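Long-range contacts in Lmo2812 protein (Listeria monocytogenes EGD-e, PDB 5ZQA), which is a penicillin-binding protein that probably acts as a serine-type D-alanyl-D-alanine carboxypeptidase in shaping cell-wall peptidoglycan: residues A38-V43 / E266-V271; K86-R91 / Q105-S110; A126-G131 / F158-G163. One frame throughout, in Å; residues are numbered along the deposited sequence.

In the fold
Interaction 1 and the other two contacts lie on opposite sides of the chain's centre: the centre of interaction 1 is about 28 Å from that of interaction 3 and about 37 Å from that of interaction 2. It joins the last helix to the five-stranded sheet, away from the predicted active site. Interactions 2 and 3 have centres about 14 Å apart and touch: Val-90 N probably hydrogen-bonds Thr-129 OG1 at 3.0 Å, and Val-90 packs on Glu-128. Interaction 3 borders two predicted catalytic residues, the side chain of Ser-162 lying about 4 Å from that of Lys-65 and about 6 Å from that of Ser-62. The Leu-89 side chain is about 10 Å from that of Lys-65.

Interaction 1: residues A38-V43 / E266-V271; sequences AAVYSV and EKLMEV
Val-40 and Leu-268 carry this contact; between strand and helix the two side chains run alongside one another, pointing opposite ways. The CG1 methyl of Val-40 does most of the touching: it lies 3.6 Å from the backbone O of Leu-268 and 4.0 Å from the CD2 methyl of the same leucine. A chi1 of 58° places CG1 between the backbone N and the carbonyl carbon of Val-40, while CG2 also faces the Leu-268 carbonyl, at 3.8 Å from CG2 to O. One turn further along the helix, Val-271 reaches the same methyl, CG1 to CG1 of Val-40 at 4.1 Å. The other branch of Leu-268 runs back along the strand: CD1 is 3.8 Å from Ala-39 O and 4.2 Å from Ala-38 CB. The contact is thus apolar, made of methyls and the backbone they rest on.

The axes of strand 38-42 and helix segment 266-271 approach to 8.4 Å, their directions 31° apart. This is the C-terminal helix 258-272 packed on one face of the five-stranded antiparallel sheet, the core sheet shared by penicillin-binding proteins and serine beta-lactamases. Ala-38 and Val-40 point their CB atoms toward the helix; Ala-39, between them, turns to the other face.

Strand 37-42 is held by backbone hydrogen bonds to strands 48-52 and 246-255, for example Val-40 with Tyr-50 and Ala-39 with Ile-251. Around the leucine, Tyr-50 and Val-252 of those two strands and Leu-31 of the N-terminal segment complete the packing, and Val-271 also meets Pro-29. On the far face Tyr-41 stacks on Phe-179 of helix 175-188, and its OH hydrogen-bonds Glu-51 and Thr-175.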
loop_
_atom_site.group_PDB
_atom_site.type_symbol
_atom_site.label_atom_id
_atom_site.label_comp_id
_atom_site.label_asym_id
_atom_site.label_seq_id
_atom_site.Cartn_x
_atom_site.Cartn_y
_atom_site.Cartn_z
ATOM N N ALA A 38 9.241 -12.578 -2.137
ATOM C CA ALA A 38 8.853 -11.889 -3.359
ATOM C C ALA A 38 7.987 -12.762 -4.231
ATOM O O ALA A 38 8.056 -13.991 -4.162
ATOM C CB ALA A 38 10.071 -11.450 -4.124
ATOM N N ALA A 39 7.181 -12.124 -5.067
ATOM C CA ALA A 39 6.322 -12.860 -5.979
ATOM C C ALA A 39 5.775 -11.940 -7.053
ATOM O O ALA A 39 5.763 -10.714 -6.896
ATOM C CB ALA A 39 5.166 -13.538 -5.214
ATOM N N VAL A 40 5.333 -12.528 -8.155
ATOM C CA VAL A 40 4.556 -11.772 -9.126
ATOM C C VAL A 40 3.455 -12.695 -9.627
ATOM O O VAL A 40 3.676 -13.902 -9.816
ATOM C CB VAL A 40 5.449 -11.191 -10.276
ATOM C CG1 VAL A 40 6.226 -12.296 -11.040
ATOM C CG2 VAL A 40 4.619 -10.308 -11.216
ATOM N N TYR A 41 2.261 -12.124 -9.766
ATOM C CA TYR A 41 1.051 -12.876 -10.089
ATOM C C TYR A 41 0.294 -12.261 -11.257
ATOM O O TYR A 41 0.267 -11.046 -11.426
ATOM C CB TYR A 41 0.096 -12.933 -8.886
ATOM C CG TYR A 41 0.671 -13.512 -7.609
ATOM C CD1 TYR A 41 1.328 -12.699 -6.700
ATOM C CD2 TYR A 41 0.544 -14.866 -7.305
ATOM C CE1 TYR A 41 1.848 -13.197 -5.534
ATOM C CE2 TYR A 41 1.078 -15.384 -6.138
ATOM C CZ TYR A 41 1.728 -14.544 -5.250
ATOM O OH TYR A 41 2.261 -15.057 -4.086
ATOM N N SER A 42 -0.362 -13.112 -12.035
ATOM C CA SER A 42 -1.322 -12.660 -13.032
ATOM C C SER A 42 -2.693 -12.401 -12.400
ATOM O O SER A 42 -3.273 -13.283 -11.766
ATOM C CB SER A 42 -1.454 -13.698 -14.147
ATOM O OG SER A 42 -2.476 -13.306 -15.042
ATOM N N VAL A 43 -3.207 -11.192 -12.570
ATOM C CA VAL A 43 -4.503 -10.826 -12.012
ATOM C C VAL A 43 -5.651 -11.619 -12.638
ATOM O O VAL A 43 -6.605 -11.989 -11.952
ATOM C CB VAL A 43 -4.756 -9.313 -12.193
ATOM C CG1 VAL A 43 -6.219 -8.963 -11.973
ATOM C CG2 VAL A 43 -3.856 -8.518 -11.251
ATOM N N GLU A 266 11.792 -4.613 -11.070
ATOM C CA GLU A 266 12.081 -4.676 -12.508
ATOM C C GLU A 266 12.191 -6.125 -12.986
ATOM O O GLU A 266 11.637 -6.484 -14.023
ATOM C CB GLU A 266 13.371 -3.927 -12.851
ATOM C CG GLU A 266 13.271 -2.417 -12.763
ATOM C CD GLU A 266 14.578 -1.745 -13.162
ATOM O OE1 GLU A 266 14.920 -1.764 -14.364
ATOM O OE2 GLU A 266 15.275 -1.217 -12.271
ATOM N N LYS A 267 12.904 -6.945 -12.221
ATOM C CA LYS A 267 13.077 -8.353 -12.560
ATOM C C LYS A 267 11.745 -9.101 -12.538
ATOM O O LYS A 267 11.474 -9.932 -13.403
ATOM C CB LYS A 267 14.065 -9.002 -11.600
ATOM C CG LYS A 267 15.498 -8.552 -11.821
ATOM C CD LYS A 267 16.380 -9.147 -10.755
ATOM C CE LYS A 267 17.837 -8.748 -10.935
ATOM N NZ LYS A 267 18.582 -9.113 -9.698
ATOM N N LEU A 268 10.904 -8.786 -11.554
ATOM C CA LEU A 268 9.611 -9.457 -11.435
ATOM C C LEU A 268 8.666 -9.053 -12.562
ATOM O O LEU A 268 7.912 -9.891 -13.081
ATOM C CB LEU A 268 8.967 -9.154 -10.072
ATOM C CG LEU A 268 9.681 -9.786 -8.870
ATOM C CD1 LEU A 268 9.180 -9.163 -7.580
ATOM C CD2 LEU A 268 9.457 -11.296 -8.842
ATOM N N MET A 269 8.712 -7.782 -12.958
ATOM C CA MET A 269 7.858 -7.313 -14.044
ATOM C C MET A 269 8.277 -7.963 -15.367
ATOM O O MET A 269 7.421 -8.297 -16.191
ATOM C CB MET A 269 7.894 -5.779 -14.130
ATOM C CG MET A 269 7.081 -5.086 -13.025
ATOM S SD MET A 269 5.344 -5.608 -13.088
ATOM C CE MET A 269 4.641 -4.798 -11.644
ATOM N N GLU A 270 9.581 -8.176 -15.549
ATOM C CA GLU A 270 10.086 -8.889 -16.730
ATOM C C GLU A 270 9.521 -10.312 -16.795
ATOM O O GLU A 270 9.083 -10.774 -17.850
ATOM C CB GLU A 270 11.622 -8.928 -16.731
ATOM C CG GLU A 270 12.216 -9.651 -17.937
ATOM C CD GLU A 270 13.665 -9.272 -18.199
ATOM O OE1 GLU A 270 13.999 -8.071 -18.095
ATOM O OE2 GLU A 270 14.467 -10.175 -18.518
ATOM N N VAL A 271 9.527 -11.002 -15.661
ATOM C CA VAL A 271 8.924 -12.331 -15.568
ATOM C C VAL A 271 7.424 -12.263 -15.814
ATOM O O VAL A 271 6.853 -13.093 -16.540
ATOM C CB VAL A 271 9.192 -12.960 -14.179
ATOM C CG1 VAL A 271 8.380 -14.243 -13.988
ATOM C CG2 VAL A 271 10.672 -13.243 -14.036
#

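Interaction 2: residues K86-R91 / Q105-S110; sequences KLDLVR and QKRTWS
Leu-87 and Trp-109 form the central, hydrogen-bonded pair of two short antiparallel strands that run at 143°, with Leu-87 N to Trp-109 O at 2.8 Å and Trp-109 N to Leu-87 O at 3.0 Å. The non-hydrogen-bonded pairs Lys-86 with Ser-110 and Asp-88 with Thr-108 flank it. Beyond the strands Leu-89 N gives a nearly straight bond to Arg-107 O at 2.8 Å.

Asp-88 and Thr-108 lie side by side on the face they share with Lys-86, and Thr-108 OG1 donates to Asp-88 OD1 at 2.6 Å, nearly along the carboxylate C-O axis. Lys-86 folds over the opposite strand, laying CD and CE on the backbone N and CB of Ser-110.

These strands make the two-stranded sheet at the edge of the helical part of the fold, bracketing the short helix 100-104; Ser-110 is the N-cap of helix 111-120, its OG bonded to Asp-113 N. The face bearing Leu-87 and Trp-109 packs inward, both side chains reaching Leu-114 of that helix. Leu-89 joins them, its CD1 methyl 3.6 Å from Trp-109 NE1. The indole is held by NE1 to Lys-106 O at 2.9 Å; the oxygen lies in the ring plane, although the donor stands above the carbonyl plane.

Two successive turns in the Arg-107 chain, at chi2 (67°) and chi3, curl its guanidinium back to the Leu-89 carbonyl, where NH1 makes a weak bond to Leu-89 O at 3.1 Å. Its NH2 sits over one face of the Arg-91 guanidinium, toward its rim, the two planes 36° apart. The like charges probably repel, though the carbonyls of Leu-89 and Val-90 lie obliquely near Arg-107, which also makes a cation-pi contact with Tyr-101.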
loop_
_atom_site.group_PDB
_atom_site.type_symbol
_atom_site.label_atom_id
_atom_site.label_comp_id
_atom_site.label_asym_id
_atom_site.label_seq_id
_atom_site.Cartn_x
_atom_site.Cartn_y
_atom_site.Cartn_z
ATOM N N LYS A 86 -13.458 17.798 6.368
ATOM C CA LYS A 86 -12.171 18.304 6.839
ATOM C C LYS A 86 -11.856 17.676 8.184
ATOM O O LYS A 86 -12.652 17.753 9.128
ATOM C CB LYS A 86 -12.182 19.832 6.948
ATOM C CG LYS A 86 -12.444 20.532 5.623
ATOM C CD LYS A 86 -11.172 20.611 4.800
ATOM C CE LYS A 86 -11.455 21.049 3.367
ATOM N NZ LYS A 86 -12.132 22.374 3.293
ATOM N N LEU A 87 -10.691 17.039 8.270
ATOM C CA LEU A 87 -10.325 16.320 9.471
ATOM C C LEU A 87 -9.020 16.855 10.027
ATOM O O LEU A 87 -8.205 17.402 9.283
ATOM C CB LEU A 87 -10.192 14.829 9.179
ATOM C CG LEU A 87 -11.388 14.180 8.508
ATOM C CD1 LEU A 87 -11.035 12.728 8.225
ATOM C CD2 LEU A 87 -12.622 14.284 9.388
ATOM N N ASP A 88 -8.817 16.674 11.325
ATOM C CA ASP A 88 -7.606 17.154 11.982
ATOM C C ASP A 88 -6.608 16.029 12.132
ATOM O O ASP A 88 -6.940 14.974 12.682
ATOM C CB ASP A 88 -7.935 17.736 13.354
ATOM C CG ASP A 88 -8.895 18.897 13.268
ATOM O OD1 ASP A 88 -8.609 19.849 12.515
ATOM O OD2 ASP A 88 -9.955 18.847 13.930
ATOM N N LEU A 89 -5.387 16.258 11.646
ATOM C CA LEU A 89 -4.334 15.253 11.713
ATOM C C LEU A 89 -4.063 14.841 13.150
ATOM O O LEU A 89 -3.899 15.694 14.028
ATOM C CB LEU A 89 -3.040 15.767 11.087
ATOM C CG LEU A 89 -3.039 15.782 9.565
ATOM C CD1 LEU A 89 -1.824 16.533 9.050
ATOM C CD2 LEU A 89 -3.088 14.328 9.057
ATOM N N VAL A 90 -4.028 13.534 13.381
ATOM C CA VAL A 90 -3.689 13.016 14.693
ATOM C C VAL A 90 -2.200 13.257 14.938
ATOM O O VAL A 90 -1.398 13.305 14.003
ATOM C CB VAL A 90 -4.018 11.505 14.833
ATOM C CG1 VAL A 90 -5.435 11.201 14.363
ATOM C CG2 VAL A 90 -3.022 10.677 14.069
ATOM N N ARG A 91 -1.830 13.437 16.198
ATOM C CA ARG A 91 -0.422 13.575 16.549
ATOM C C ARG A 91 0.192 12.198 16.717
ATOM O O ARG A 91 -0.390 11.331 17.369
ATOM C CB ARG A 91 -0.252 14.392 17.832
ATOM C CG ARG A 91 -0.502 15.875 17.643
ATOM C CD ARG A 91 -0.432 16.627 18.960
ATOM N NE ARG A 91 -0.478 18.068 18.746
ATOM C CZ ARG A 91 -1.594 18.753 18.514
ATOM N NH1 ARG A 91 -2.763 18.125 18.467
ATOM N NH2 ARG A 91 -1.539 20.066 18.327
ATOM N N GLN A 105 3.097 21.648 8.360
ATOM C CA GLN A 105 2.625 22.349 9.557
ATOM C C GLN A 105 1.165 22.813 9.440
ATOM O O GLN A 105 0.763 23.809 10.043
ATOM C CB GLN A 105 3.545 23.539 9.871
ATOM C CG GLN A 105 5.004 23.133 10.058
ATOM C CD GLN A 105 5.210 22.304 11.309
ATOM O OE1 GLN A 105 5.739 21.193 11.253
ATOM N NE2 GLN A 105 4.797 22.845 12.448
ATOM N N LYS A 106 0.372 22.075 8.666
ATOM C CA LYS A 106 -1.066 22.312 8.584
ATOM C C LYS A 106 -1.793 21.140 9.230
ATOM O O LYS A 106 -1.515 19.976 8.925
ATOM C CB LYS A 106 -1.523 22.487 7.133
ATOM C CG LYS A 106 -0.896 23.681 6.429
ATOM C CD LYS A 106 -1.344 24.981 7.063
ATOM C CE LYS A 106 -2.156 25.819 6.096
ATOM N NZ LYS A 106 -2.584 27.103 6.726
ATOM N N ARG A 107 -2.722 21.452 10.131
ATOM C CA ARG A 107 -3.409 20.427 10.904
ATOM C C ARG A 107 -4.627 19.857 10.186
ATOM O O ARG A 107 -4.921 18.665 10.301
ATOM C CB ARG A 107 -3.828 21.007 12.261
ATOM C CG ARG A 107 -4.591 20.058 13.160
ATOM C CD ARG A 107 -3.713 18.913 13.613
ATOM N NE ARG A 107 -2.573 19.387 14.398
ATOM C CZ ARG A 107 -1.474 18.672 14.626
ATOM N NH1 ARG A 107 -1.348 17.449 14.122
ATOM N NH2 ARG A 107 -0.490 19.187 15.355
ATOM N N THR A 108 -5.328 20.701 9.436
ATOM C CA THR A 108 -6.657 20.349 8.936
ATOM C C THR A 108 -6.682 20.172 7.420
ATOM O O THR A 108 -6.299 21.075 6.688
ATOM C CB THR A 108 -7.670 21.428 9.349
ATOM O OG1 THR A 108 -7.638 21.573 10.772
ATOM C CG2 THR A 108 -9.092 21.066 8.902
ATOM N N TRP A 109 -7.137 19.005 6.968
ATOM C CA TRP A 109 -7.111 18.622 5.550
ATOM C C TRP A 109 -8.395 17.942 5.141
ATOM O O TRP A 109 -9.050 17.308 5.963
ATOM C CB TRP A 109 -5.959 17.652 5.263
ATOM C CG TRP A 109 -4.605 18.226 5.510
ATOM C CD1 TRP A 109 -3.988 18.392 6.718
ATOM C CD2 TRP A 109 -3.697 18.718 4.523
ATOM N NE1 TRP A 109 -2.749 18.962 6.542
ATOM C CE2 TRP A 109 -2.548 19.180 5.202
ATOM C CE3 TRP A 109 -3.744 18.827 3.126
ATOM C CZ2 TRP A 109 -1.454 19.720 4.535
ATOM C CZ3 TRP A 109 -2.661 19.365 2.470
ATOM C CH2 TRP A 109 -1.526 19.805 3.175
ATOM N N SER A 110 -8.721 18.023 3.855
ATOM C CA SER A 110 -9.852 17.276 3.324
ATOM C C SER A 110 -9.538 15.788 3.286
ATOM O O SER A 110 -8.377 15.383 3.209
ATOM C CB SER A 110 -10.222 17.759 1.921
ATOM O OG SER A 110 -9.217 17.407 0.989
#

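Interaction 3: residues A126-G131 / F158-G163; sequences AAETLG and FVSASG
Glu-128 and Ser-162 supply the hydrogen bonds between helix 124-135 and the loop segment 158-163. Ser-162 OG donates to Glu-128 OE1 at 2.7 Å, using its anti lone pair, and Ser-162 N donates to the same OE1 at 3.1 Å from well above the carboxylate plane. A bend at chi2 (-63°) swings the carboxylate of Glu-128 across to the loop. The second oxygen, OE2, is linked by a water, which donates to it at 2.6 Å and accepts from Ala-161 N at 2.9 Å.

Apolar packing lies beside these bonds. The Ala-161 methyl presses on the helix backbone, CB to Ala-127 O at 3.3 Å, and comes within 4.2 Å of Gly-131 CA, where no side chain stands in its way. Ala-127 answers with its own methyl, CB to Ser-162 CA at 3.7 Å.

Within the loop, Ser-160 OG accepts from Gly-163 N in an ST motif and donates to Leu-164 O, while Ser-162 OG receives Leu-164 N. Ser-162 O accepts from Lys-65 NZ, the lysine of an SxxK motif starting at Ser-62, as in penicillin-binding enzymes; both are predicted catalytic residues, as is Ser-122, just before helix 124-135.

With two donors on OE1 and a water on OE2, Glu-128 is probably ionised, and its grip on Ser-162 probably helps position a carbonyl that accepts from Lys-65, consistent with a second-shell role.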
loop_
_atom_site.group_PDB
_atom_site.type_symbol
_atom_site.label_atom_id
_atom_site.label_comp_id
_atom_site.label_asym_id
_atom_site.label_seq_id
_atom_site.Cartn_x
_atom_site.Cartn_y
_atom_site.Cartn_z
ATOM N N ALA A 126 -1.956 10.954 8.281
ATOM C CA ALA A 126 -3.132 10.994 7.410
ATOM C C ALA A 126 -3.925 9.690 7.501
ATOM O O ALA A 126 -5.158 9.692 7.623
ATOM C CB ALA A 126 -2.719 11.276 5.982
ATOM N N ALA A 127 -3.212 8.571 7.466
ATOM C CA ALA A 127 -3.858 7.264 7.582
ATOM C C ALA A 127 -4.593 7.100 8.913
ATOM O O ALA A 127 -5.726 6.627 8.947
ATOM C CB ALA A 127 -2.824 6.155 7.409
ATOM N N GLU A 128 -3.944 7.482 10.008
ATOM C CA GLU A 128 -4.548 7.319 11.332
ATOM C C GLU A 128 -5.798 8.185 11.466
ATOM O O GLU A 128 -6.786 7.776 12.082
ATOM C CB GLU A 128 -3.552 7.675 12.440
ATOM C CG GLU A 128 -2.394 6.680 12.579
ATOM C CD GLU A 128 -2.857 5.296 12.978
ATOM O OE1 GLU A 128 -2.235 4.303 12.521
ATOM O OE2 GLU A 128 -3.834 5.187 13.752
ATOM N N THR A 129 -5.744 9.367 10.864
ATOM C CA THR A 129 -6.852 10.322 10.916
ATOM C C THR A 129 -8.067 9.762 10.170
ATOM O O THR A 129 -9.206 9.835 10.645
ATOM C CB THR A 129 -6.444 11.677 10.310
ATOM O OG1 THR A 129 -5.353 12.225 11.056
ATOM C CG2 THR A 129 -7.605 12.658 10.336
ATOM N N LEU A 130 -7.817 9.177 9.002
ATOM C CA LEU A 130 -8.889 8.530 8.238
ATOM C C LEU A 130 -9.505 7.340 8.981
ATOM O O LEU A 130 -10.727 7.198 9.026
ATOM C CB LEU A 130 -8.362 8.085 6.876
ATOM C CG LEU A 130 -7.976 9.214 5.916
ATOM C CD1 LEU A 130 -7.160 8.687 4.743
ATOM C CD2 LEU A 130 -9.217 9.946 5.419
ATOM N N GLY A 131 -8.666 6.486 9.560
ATOM C CA GLY A 131 -9.165 5.358 10.325
ATOM C C GLY A 131 -10.025 5.807 11.502
ATOM O O GLY A 131 -11.073 5.216 11.768
ATOM N N PHE A 158 -3.684 -6.893 10.681
ATOM C CA PHE A 158 -3.445 -5.454 10.717
ATOM C C PHE A 158 -3.535 -4.957 12.151
ATOM O O PHE A 158 -4.341 -5.462 12.934
ATOM C CB PHE A 158 -4.460 -4.716 9.837
ATOM C CG PHE A 158 -4.410 -5.116 8.391
ATOM C CD1 PHE A 158 -3.398 -4.650 7.569
ATOM C CD2 PHE A 158 -5.384 -5.946 7.850
ATOM C CE1 PHE A 158 -3.336 -5.009 6.236
ATOM C CE2 PHE A 158 -5.328 -6.316 6.509
ATOM C CZ PHE A 158 -4.297 -5.845 5.704
ATOM N N VAL A 159 -2.726 -3.957 12.487
ATOM C CA VAL A 159 -2.700 -3.448 13.863
ATOM C C VAL A 159 -3.052 -1.965 13.951
ATOM O O VAL A 159 -3.321 -1.453 15.041
ATOM C CB VAL A 159 -1.310 -3.685 14.533
ATOM C CG1 VAL A 159 -0.961 -5.178 14.565
ATOM C CG2 VAL A 159 -0.199 -2.906 13.834
ATOM N N SER A 160 -3.035 -1.275 12.813
ATOM C CA SER A 160 -3.241 0.170 12.785
ATOM C C SER A 160 -3.543 0.626 11.367
ATOM O O SER A 160 -3.185 -0.055 10.412
ATOM C CB SER A 160 -2.004 0.900 13.310
ATOM O OG SER A 160 -0.916 0.761 12.402
ATOM N N ALA A 161 -4.208 1.771 11.226
ATOM C CA ALA A 161 -4.530 2.309 9.910
ATOM C C ALA A 161 -3.281 2.611 9.075
ATOM O O ALA A 161 -3.295 2.489 7.845
ATOM C CB ALA A 161 -5.374 3.569 10.053
ATOM N N SER A 162 -2.210 3.016 9.752
ATOM C CA SER A 162 -0.979 3.401 9.081
ATOM C C SER A 162 -0.045 2.235 8.798
ATOM O O SER A 162 0.736 2.259 7.843
ATOM C CB SER A 162 -0.233 4.433 9.926
ATOM O OG SER A 162 0.070 3.902 11.207
ATOM N N GLY A 163 -0.104 1.232 9.661
ATOM C CA GLY A 163 0.886 0.174 9.637
ATOM C C GLY A 163 2.007 0.396 10.641
ATOM O O GLY A 163 2.933 -0.407 10.713
HETATM O O HOH W 1 -5.176 2.926 13.662
#